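Local coordinates for protein phospholipase A1 (Streptomyces albidoflavus, PDB 4HYQ) that hydrolyses glycerophospholipids as a phospholipase A1, releasing the fatty acid from the sn-1 position, at residues S59-N63 with K64-P68; A104-N107 with T108-F112; E114-L117 with P118-D122. One frame throughout, in Å; residues are numbered along the deposited sequence.

Interaction 1 of 3, residues S59-N63 with K64-P68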
ATOM      1  N   SER A  59       9.056  -4.658  10.087  1.00 12.12           N
ATOM      2  CA  SER A  59       9.278  -5.516  11.243  1.00 13.27           C
ATOM      3  C   SER A  59       7.955  -6.047  11.802  1.00 14.27           C
ATOM      4  O   SER A  59       7.928  -7.126  12.396  1.00 13.89           O
ATOM      5  CB  SER A  59      10.084  -4.789  12.336  1.00 16.06           C
ATOM      6  OG  SER A  59       9.389  -3.697  12.891  1.00 19.33           O
ATOM      7  N   ASP A  60       6.859  -5.308  11.612  1.00 11.98           N
ATOM      8  CA  ASP A  60       5.561  -5.782  12.089  1.00 12.49           C
ATOM      9  C   ASP A  60       5.090  -6.964  11.254  1.00 12.29           C
ATOM     10  O   ASP A  60       4.441  -7.874  11.773  1.00 13.98           O
ATOM     11  CB  ASP A  60       4.466  -4.705  11.998  1.00 14.01           C
ATOM     12  CG  ASP A  60       4.700  -3.529  12.926  1.00 14.93           C
ATOM     13  OD1 ASP A  60       5.335  -3.692  13.994  1.00 17.03           O
ATOM     14  OD2 ASP A  60       4.222  -2.428  12.586  1.00 14.39           O
ATOM     15  N   VAL A  61       5.377  -6.946   9.954  1.00 11.66           N
ATOM     16  CA  VAL A  61       4.945  -8.055   9.106  1.00 11.21           C
ATOM     17  C   VAL A  61       5.665  -9.313   9.596  1.00 11.06           C
ATOM     18  O   VAL A  61       5.042 -10.358   9.778  1.00 12.08           O
ATOM     19  CB  VAL A  61       5.268  -7.792   7.611  1.00  9.75           C
ATOM     20  CG1 VAL A  61       4.918  -9.013   6.771  1.00 12.11           C
ATOM     21  CG2 VAL A  61       4.461  -6.585   7.129  1.00 10.21           C
ATOM     22  N   LEU A  62       6.963  -9.188   9.844  1.00 11.59           N
ATOM     23  CA  LEU A  62       7.766 -10.317  10.323  1.00 14.61           C
ATOM     24  C   LEU A  62       7.331 -10.813  11.700  1.00 17.37           C
ATOM     25  O   LEU A  62       7.262 -12.020  11.942  1.00 17.53           O
ATOM     26  CB  LEU A  62       9.238  -9.923  10.385  1.00 16.18           C
ATOM     27  CG  LEU A  62       9.962  -9.682   9.057  1.00 17.14           C
ATOM     28  CD1 LEU A  62      11.280  -8.969   9.314  1.00 20.76           C
ATOM     29  CD2 LEU A  62      10.186 -11.012   8.345  1.00 21.53           C
ATOM     30  N   ASN A  63       7.030  -9.877  12.598  1.00 17.92           N
ATOM     31  CA  ASN A  63       6.628 -10.220  13.965  1.00 19.70           C
ATOM     32  C   ASN A  63       5.176 -10.637  14.181  1.00 21.00           C
ATOM     33  O   ASN A  63       4.896 -11.578  14.931  1.00 24.65           O
ATOM     34  CB  ASN A  63       6.916  -9.039  14.914  1.00 20.09           C
ATOM     35  CG  ASN A  63       8.390  -8.842  15.195  1.00 21.35           C
ATOM     36  OD1 ASN A  63       9.130  -9.797  15.430  1.00 24.04           O
ATOM     37  ND2 ASN A  63       8.825  -7.586  15.204  1.00 23.05           N
ATOM     38  N   LYS A  64       4.245  -9.939  13.542  1.00 21.30           N
ATOM     39  CA  LYS A  64       2.824 -10.194  13.751  1.00 19.94           C
ATOM     40  C   LYS A  64       2.011 -10.831  12.655  1.00 18.96           C
ATOM     41  O   LYS A  64       0.890 -11.289  12.901  1.00 18.66           O
ATOM     42  CB  LYS A  64       2.108  -8.885  14.071  1.00 21.14           C
ATOM     43  CG  LYS A  64       2.616  -8.156  15.276  1.00 24.59           C
ATOM     44  CD  LYS A  64       1.527  -7.270  15.828  1.00 27.77           C
ATOM     45  CE  LYS A  64       0.360  -8.125  16.327  1.00 28.53           C
ATOM     46  NZ  LYS A  64      -0.718  -7.303  16.895  1.00 29.55           N
ATOM     47  N   GLN A  65       2.541 -10.852  11.445  1.00 16.13           N
ATOM     48  CA  GLN A  65       1.743 -11.331  10.342  1.00 13.63           C
ATOM     49  C   GLN A  65       2.108 -12.642   9.672  1.00 13.95           C
ATOM     50  O   GLN A  65       1.332 -13.141   8.867  1.00 14.02           O
ATOM     51  CB  GLN A  65       1.692 -10.223   9.281  1.00 12.71           C
ATOM     52  CG  GLN A  65       1.195  -8.880   9.830  1.00 12.62           C
ATOM     53  CD  GLN A  65       1.014  -7.842   8.739  1.00 12.78           C
ATOM     54  OE1 GLN A  65       0.891  -8.186   7.559  1.00 10.75           O
ATOM     55  NE2 GLN A  65       0.959  -6.570   9.127  1.00 10.91           N
ATOM     56  N   MET A  66       3.254 -13.209  10.021  1.00 13.61           N
ATOM     57  CA  MET A  66       3.713 -14.438   9.378  1.00 13.80           C
ATOM     58  C   MET A  66       3.047 -15.743   9.790  1.00 14.12           C
ATOM     59  O   MET A  66       3.122 -16.741   9.074  1.00 12.53           O
ATOM     60  CB  MET A  66       5.207 -14.565   9.604  1.00 15.85           C
ATOM     61  CG  MET A  66       5.954 -13.323   9.237  1.00 18.67           C
ATOM     62  SD  MET A  66       6.107 -13.196   7.472  1.00 23.39           S
ATOM     63  CE  MET A  66       7.632 -13.475   7.332  1.00 10.95           C
ATOM     64  N   GLY A  67       2.393 -15.737  10.940  1.00 13.24           N
ATOM     65  CA  GLY A  67       1.761 -16.951  11.432  1.00 14.69           C
ATOM     66  C   GLY A  67       0.927 -17.809  10.491  1.00 13.70           C
ATOM     67  O   GLY A  67       1.118 -19.033  10.457  1.00 15.49           O
ATOM     68  N   PRO A  68      -0.005 -17.222   9.718  1.00 11.55           N
ATOM     69  CA  PRO A  68      -0.836 -18.022   8.812  1.00 11.40           C
ATOM     70  C   PRO A  68      -0.147 -18.621   7.589  1.00 11.15           C
ATOM     71  O   PRO A  68      -0.738 -19.444   6.908  1.00 11.84           O
ATOM     72  CB  PRO A  68      -1.965 -17.076   8.393  1.00 12.08           C
ATOM     73  CG  PRO A  68      -1.746 -15.792   9.158  1.00 12.24           C
ATOM     74  CD  PRO A  68      -0.335 -15.788   9.661  1.00 11.44           C
TER
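The C-terminal turn of helix 58-65 is where Leu62 and Met66 meet. Their side chains lie side by side and point the same way, with Leu62 CD2 3.7 Å from Met66 CE. The Met66 chain folds twice to get there: chi2 is -76° and chi3 is -109°. Its CG comes close to two carbonyl oxygens, 3.1 Å from Val61 O and 3.3 Å from Leu62 O. Both side chains also touch Gln127 of helix 117-131, so the pair faces that helix.

Two backbone bonds cross this turn. Lys64 N donates to Asp60 O at 2.7 Å. Gln65 N donates to Val61 O at 3.0 Å, and here the donor stands above the carbonyl plane, with a bent N-H...O angle of 143°. Residues 61-63 form a wider pi-type turn.

The helix belongs to the alpha/beta fold of the SGNH hydrolases, in which helices pack on a parallel sheet. Gln65 ties the two together: OE1 of this buried residue accepts a hydrogen bond from Gly9 N, at the end of strand 4-9. Gly9 begins a Gly-Asp-Ser sequence, which in SGNH hydrolases typically carries the nucleophilic serine. The Gln65 chain is extended beyond CG and crosses the Val61 side chain at an angle. Val61 CG2 lies 3.9 Å from Gln65 OE1. Val61 packs on Val124 of helix 117-131. Lys131 NZ hydrogen-bonds to both Met66 O and Gly67 O.

Interaction 2 of 3, residues A104-N107 with T108-F112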
ATOM      1  N   ALA A 104      12.500  19.157   1.786  1.00 17.46           N
ATOM      2  CA  ALA A 104      13.570  18.623   2.604  1.00 18.45           C
ATOM      3  C   ALA A 104      13.150  17.298   3.235  1.00 18.15           C
ATOM      4  O   ALA A 104      13.914  16.330   3.226  1.00 16.93           O
ATOM      5  CB  ALA A 104      13.946  19.626   3.688  1.00 19.92           C
ATOM      6  N   ARG A 105      11.943  17.250   3.794  1.00 15.18           N
ATOM      7  CA  ARG A 105      11.470  16.018   4.414  1.00 15.06           C
ATOM      8  C   ARG A 105      11.295  14.904   3.378  1.00 15.51           C
ATOM      9  O   ARG A 105      11.614  13.738   3.641  1.00 15.96           O
ATOM     10  CB  ARG A 105      10.146  16.257   5.147  1.00 15.95           C
ATOM     11  CG  ARG A 105       9.638  15.038   5.883  1.00 15.55           C
ATOM     12  CD  ARG A 105      10.494  14.728   7.103  1.00 20.28           C
ATOM     13  NE  ARG A 105      10.156  13.458   7.740  1.00 22.20           N
ATOM     14  CZ  ARG A 105      10.470  12.259   7.250  1.00 24.11           C
ATOM     15  NH1 ARG A 105      11.131  12.155   6.106  1.00 21.67           N
ATOM     16  NH2 ARG A 105      10.144  11.160   7.924  1.00 24.24           N
ATOM     17  N   VAL A 106      10.775  15.257   2.209  1.00 13.98           N
ATOM     18  CA  VAL A 106      10.592  14.273   1.146  1.00 15.29           C
ATOM     19  C   VAL A 106      11.966  13.718   0.761  1.00 16.58           C
ATOM     20  O   VAL A 106      12.123  12.517   0.564  1.00 17.00           O
ATOM     21  CB  VAL A 106       9.977  14.895  -0.131  1.00 14.49           C
ATOM     22  CG1 VAL A 106      10.138  13.937  -1.299  1.00 16.74           C
ATOM     23  CG2 VAL A 106       8.494  15.193   0.076  1.00 14.94           C
ATOM     24  N   ASN A 107      12.959  14.597   0.649  1.00 16.16           N
ATOM     25  CA  ASN A 107      14.291  14.140   0.253  1.00 18.37           C
ATOM     26  C   ASN A 107      14.921  13.193   1.258  1.00 17.98           C
ATOM     27  O   ASN A 107      15.637  12.260   0.878  1.00 17.09           O
ATOM     28  CB  ASN A 107      15.218  15.331  -0.014  1.00 19.23           C
ATOM     29  CG  ASN A 107      14.872  16.054  -1.297  1.00 20.88           C
ATOM     30  OD1 ASN A 107      14.221  15.495  -2.179  1.00 22.82           O
ATOM     31  ND2 ASN A 107      15.320  17.300  -1.418  1.00 22.73           N
ATOM     32  N   THR A 108      14.658  13.422   2.540  1.00 17.71           N
ATOM     33  CA  THR A 108      15.184  12.544   3.571  1.00 18.23           C
ATOM     34  C   THR A 108      14.518  11.172   3.421  1.00 18.09           C
ATOM     35  O   THR A 108      15.169  10.137   3.591  1.00 18.22           O
ATOM     36  CB  THR A 108      14.915  13.106   4.987  1.00 19.62           C
ATOM     37  OG1 THR A 108      15.712  14.277   5.191  1.00 21.89           O
ATOM     38  CG2 THR A 108      15.268  12.085   6.043  1.00 22.80           C
ATOM     39  N   ALA A 109      13.226  11.169   3.087  1.00 15.76           N
ATOM     40  CA  ALA A 109      12.493   9.919   2.899  1.00 14.69           C
ATOM     41  C   ALA A 109      13.037   9.175   1.674  1.00 13.02           C
ATOM     42  O   ALA A 109      13.254   7.959   1.720  1.00 13.52           O
ATOM     43  CB  ALA A 109      10.995  10.201   2.709  1.00 15.21           C
ATOM     44  N   LYS A 110      13.264   9.904   0.582  1.00 12.62           N
ATOM     45  CA  LYS A 110      13.787   9.281  -0.634  1.00 13.98           C
ATOM     46  C   LYS A 110      15.154   8.660  -0.380  1.00 15.83           C
ATOM     47  O   LYS A 110      15.461   7.599  -0.931  1.00 15.46           O
ATOM     48  CB  LYS A 110      13.865  10.299  -1.768  1.00 14.73           C
ATOM     49  CG  LYS A 110      12.489  10.793  -2.203  1.00 15.89           C
ATOM     50  CD  LYS A 110      12.572  11.890  -3.234  1.00 20.40           C
ATOM     51  CE  LYS A 110      12.977  11.344  -4.592  1.00 22.47           C
ATOM     52  NZ  LYS A 110      13.046  12.442  -5.590  1.00 23.68           N
ATOM     53  N   ALA A 111      15.972   9.296   0.459  1.00 14.06           N
ATOM     54  CA  ALA A 111      17.299   8.750   0.741  1.00 16.85           C
ATOM     55  C   ALA A 111      17.178   7.421   1.476  1.00 16.78           C
ATOM     56  O   ALA A 111      17.965   6.508   1.243  1.00 18.29           O
ATOM     57  CB  ALA A 111      18.126   9.736   1.571  1.00 15.52           C
ATOM     58  N   PHE A 112      16.192   7.321   2.363  1.00 15.74           N
ATOM     59  CA  PHE A 112      15.952   6.097   3.130  1.00 15.07           C
ATOM     60  C   PHE A 112      15.456   5.008   2.186  1.00 15.50           C
ATOM     61  O   PHE A 112      15.849   3.845   2.297  1.00 15.72           O
ATOM     62  CB  PHE A 112      14.895   6.355   4.211  1.00 16.39           C
ATOM     63  CG  PHE A 112      14.458   5.117   4.949  1.00 16.22           C
ATOM     64  CD1 PHE A 112      15.046   4.767   6.160  1.00 17.88           C
ATOM     65  CD2 PHE A 112      13.452   4.300   4.431  1.00 17.43           C
ATOM     66  CE1 PHE A 112      14.642   3.615   6.845  1.00 18.28           C
ATOM     67  CE2 PHE A 112      13.044   3.149   5.103  1.00 17.41           C
ATOM     68  CZ  PHE A 112      13.640   2.808   6.320  1.00 17.60           C
TER
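Val106 and Lys110 sit one helical turn apart and cross at an angle. Val106 CG1 touches the aliphatic part of the lysine, 3.7 Å from Lys110 CD. Val106 holds CG1 anti to its backbone N (chi1 166°), which turns this methyl toward the carbonyl side and the next turn. Lys110 CG lies beside its own backbone N and rests 3.3 Å from Val106 O. The lysine chain then bends at chi3 (74°), which carries NZ off the turn. Both residues also touch Ala167 of helix 158-181.

Asn107 runs alongside Lys110 and points the same way. The touch is loose, with Asn107 OD1 4.1 Å from Lys110 CD.

Another face of the helix carries Arg105. Its chain bends at chi2 (71°) and brings NH1 forward along the helix, 3.9 Å from Ala109 CB. Ala109 N lies at the edge of the guanidinium, in its plane, but this is proximity and not a bond. The charge is paired elsewhere: Arg105 NE makes a salt bridge with Asp89 OD2. Arg105 and Ala109 both pack on Val90 of helix 87-96.

Thr108 places OG1 beside its backbone N and reaches back one turn. It gives a weak bond to Ala104 O, at 3.4 Å. The same oxygen takes the Thr108 N-H at 3.1 Å, so one carbonyl receives two donors from one residue.

Lys110 N donates to Val106 O at 2.9 Å, one of five successive i to i+4 backbone bonds here. They make this a regular alpha-helical stretch of helix 99-115, lying between helices 87-96 and 158-181.

Interaction 3 of 3, residues E114-L117 with P118-D122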
ATOM      1  N   GLU A 114      16.107   4.592  -0.961  1.00 17.32           N
ATOM      2  CA  GLU A 114      17.191   4.064  -1.789  1.00 20.97           C
ATOM      3  C   GLU A 114      18.223   3.246  -1.029  1.00 20.84           C
ATOM      4  O   GLU A 114      18.680   2.209  -1.511  1.00 21.76           O
ATOM      5  CB  GLU A 114      17.957   5.201  -2.473  1.00 24.00           C
ATOM      6  CG  GLU A 114      17.156   6.054  -3.424  1.00 31.35           C
ATOM      7  CD  GLU A 114      17.954   7.255  -3.903  1.00 35.75           C
ATOM      8  OE1 GLU A 114      19.035   7.051  -4.500  1.00 38.41           O
ATOM      9  OE2 GLU A 114      17.504   8.400  -3.674  1.00 38.30           O
ATOM     10  N   SER A 115      18.582   3.708   0.161  1.00 19.92           N
ATOM     11  CA  SER A 115      19.639   3.069   0.933  1.00 20.53           C
ATOM     12  C   SER A 115      19.289   2.060   2.007  1.00 20.50           C
ATOM     13  O   SER A 115      20.085   1.169   2.300  1.00 22.82           O
ATOM     14  CB  SER A 115      20.490   4.150   1.591  1.00 21.53           C
ATOM     15  OG  SER A 115      19.782   4.728   2.682  1.00 25.74           O
ATOM     16  N   THR A 116      18.115   2.191   2.605  1.00 18.20           N
ATOM     17  CA  THR A 116      17.754   1.310   3.695  1.00 17.43           C
ATOM     18  C   THR A 116      16.577   0.382   3.450  1.00 15.61           C
ATOM     19  O   THR A 116      16.574  -0.770   3.896  1.00 15.54           O
ATOM     20  CB  THR A 116      17.470   2.146   4.946  1.00 18.50           C
ATOM     21  OG1 THR A 116      18.584   3.014   5.190  1.00 21.12           O
ATOM     22  CG2 THR A 116      17.257   1.256   6.153  1.00 20.85           C
ATOM     23  N   LEU A 117      15.566   0.872   2.754  1.00 13.83           N
ATOM     24  CA  LEU A 117      14.404   0.046   2.503  1.00 13.89           C
ATOM     25  C   LEU A 117      14.677  -1.258   1.741  1.00 13.66           C
ATOM     26  O   LEU A 117      14.106  -2.291   2.071  1.00 13.66           O
ATOM     27  CB  LEU A 117      13.335   0.850   1.765  1.00 14.33           C
ATOM     28  CG  LEU A 117      12.013   0.102   1.543  1.00 13.76           C
ATOM     29  CD1 LEU A 117      11.382  -0.289   2.879  1.00 14.26           C
ATOM     30  CD2 LEU A 117      11.078   0.994   0.743  1.00 14.70           C
ATOM     31  N   PRO A 118      15.552  -1.237   0.719  1.00 13.13           N
ATOM     32  CA  PRO A 118      15.778  -2.505   0.007  1.00 13.29           C
ATOM     33  C   PRO A 118      16.121  -3.685   0.917  1.00 14.58           C
ATOM     34  O   PRO A 118      15.584  -4.782   0.749  1.00 16.11           O
ATOM     35  CB  PRO A 118      16.915  -2.162  -0.953  1.00 13.69           C
ATOM     36  CG  PRO A 118      16.665  -0.724  -1.259  1.00 13.70           C
ATOM     37  CD  PRO A 118      16.352  -0.154   0.117  1.00 12.68           C
ATOM     38  N   GLY A 119      17.013  -3.461   1.877  1.00 14.66           N
ATOM     39  CA  GLY A 119      17.403  -4.533   2.786  1.00 14.48           C
ATOM     40  C   GLY A 119      16.263  -5.053   3.637  1.00 15.51           C
ATOM     41  O   GLY A 119      16.154  -6.265   3.876  1.00 14.56           O
ATOM     42  N   ARG A 120      15.406  -4.146   4.105  1.00 14.60           N
ATOM     43  CA  ARG A 120      14.268  -4.547   4.920  1.00 13.98           C
ATOM     44  C   ARG A 120      13.268  -5.325   4.085  1.00 13.27           C
ATOM     45  O   ARG A 120      12.698  -6.302   4.562  1.00 13.29           O
ATOM     46  CB  ARG A 120      13.589  -3.331   5.538  1.00 14.53           C
ATOM     47  CG  ARG A 120      14.515  -2.524   6.413  1.00 13.92           C
ATOM     48  CD  ARG A 120      13.720  -1.551   7.243  1.00 16.47           C
ATOM     49  NE  ARG A 120      14.567  -0.745   8.111  1.00 15.28           N
ATOM     50  CZ  ARG A 120      14.105   0.232   8.881  1.00 17.57           C
ATOM     51  NH1 ARG A 120      12.803   0.510   8.883  1.00 15.77           N
ATOM     52  NH2 ARG A 120      14.938   0.935   9.638  1.00 17.90           N
ATOM     53  N   LEU A 121      13.037  -4.881   2.852  1.00 12.75           N
ATOM     54  CA  LEU A 121      12.115  -5.591   1.971  1.00 13.18           C
ATOM     55  C   LEU A 121      12.669  -6.990   1.669  1.00 13.81           C
ATOM     56  O   LEU A 121      11.919  -7.965   1.653  1.00 13.06           O
ATOM     57  CB  LEU A 121      11.900  -4.820   0.662  1.00 13.80           C
ATOM     58  CG  LEU A 121      11.144  -3.486   0.733  1.00 12.60           C
ATOM     59  CD1 LEU A 121      11.035  -2.899  -0.653  1.00 13.55           C
ATOM     60  CD2 LEU A 121       9.733  -3.713   1.285  1.00 11.74           C
ATOM     61  N   ASP A 122      13.978  -7.101   1.431  1.00 14.77           N
ATOM     62  CA  ASP A 122      14.549  -8.429   1.166  1.00 17.02           C
ATOM     63  C   ASP A 122      14.290  -9.362   2.347  1.00 17.31           C
ATOM     64  O   ASP A 122      13.957 -10.536   2.161  1.00 18.00           O
ATOM     65  CB  ASP A 122      16.063  -8.361   0.918  1.00 17.74           C
ATOM     66  CG  ASP A 122      16.411  -8.065  -0.526  1.00 18.95           C
ATOM     67  OD1 ASP A 122      15.627  -8.439  -1.427  1.00 21.01           O
ATOM     68  OD2 ASP A 122      17.486  -7.469  -0.766  1.00 20.74           O
TER
HETATM   69  O   HOH W   1      19.247  -1.683   1.694  1.00 19.63           O
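Leu117 overlaps Leu121 one turn further on, the two side chains crossing with Leu117 CG 3.8 Å from Leu121 CG. With CG trans to N (chi1 -176°), Leu117 sends its methyls forward to meet the CG and both methyls of Leu121. The backbone binds the same pair: Leu121 N donates to Leu117 O at 2.9 Å, and the bond is nearly straight at 169°. Leu117 also packs on Leu171 of helix 158-181.

Pro118 has no N-H to give. Its ring instead lies against the end of helix 99-115, with CG 3.6 Å from Glu114 O. It also touches Val174 of helix 158-181.

One water bridges the junction. It donates to Ser115 O and accepts from Gly119 N at 2.9 Å. This joins the last turn of one helix to the first turn of the next.

Thr116 and Arg120 lie side by side and point the same way. Thr116 CG2 is 3.9 Å from Arg120 NE, and the arginine chain is extended from CG to NE. Its NH1 forms a salt bridge with Asp84 OD1. Thr116 OG1 donates to Ser115 OG at 3.3 Å, and Ser115 OG is also hydrogen-bonded to Ala111 O.

Thr116 thus marks a break between two consecutive helices, 99-115 and 117-131, with proline in the first turn of the second, a common place for proline in alpha-helices.

The three contacts follow one another along the chain. Interactions 2 and 3 touch, centres about 14 Å apart, and helix 158-181 touches side chains of both. Phe112 O and Leu117 N are 3.0 Å apart, a probable hydrogen bond across the helix break. Phe112 CZ also packs 3.5 Å from Arg120 NH1. Interaction 1 lies about 17 Å from interaction 3 and about 27 Å from interaction 2 between centres; its nearest atoms to interaction 3 are about 6 Å away. Helix 117-131 starts in interaction 3 and later covers Val61, Leu62 and Met66. Interaction 1 is bonded, through Gln65 and Gly9, to the strand end with the Gly-Asp-Ser motif, whose catalytic role is inferred from the family.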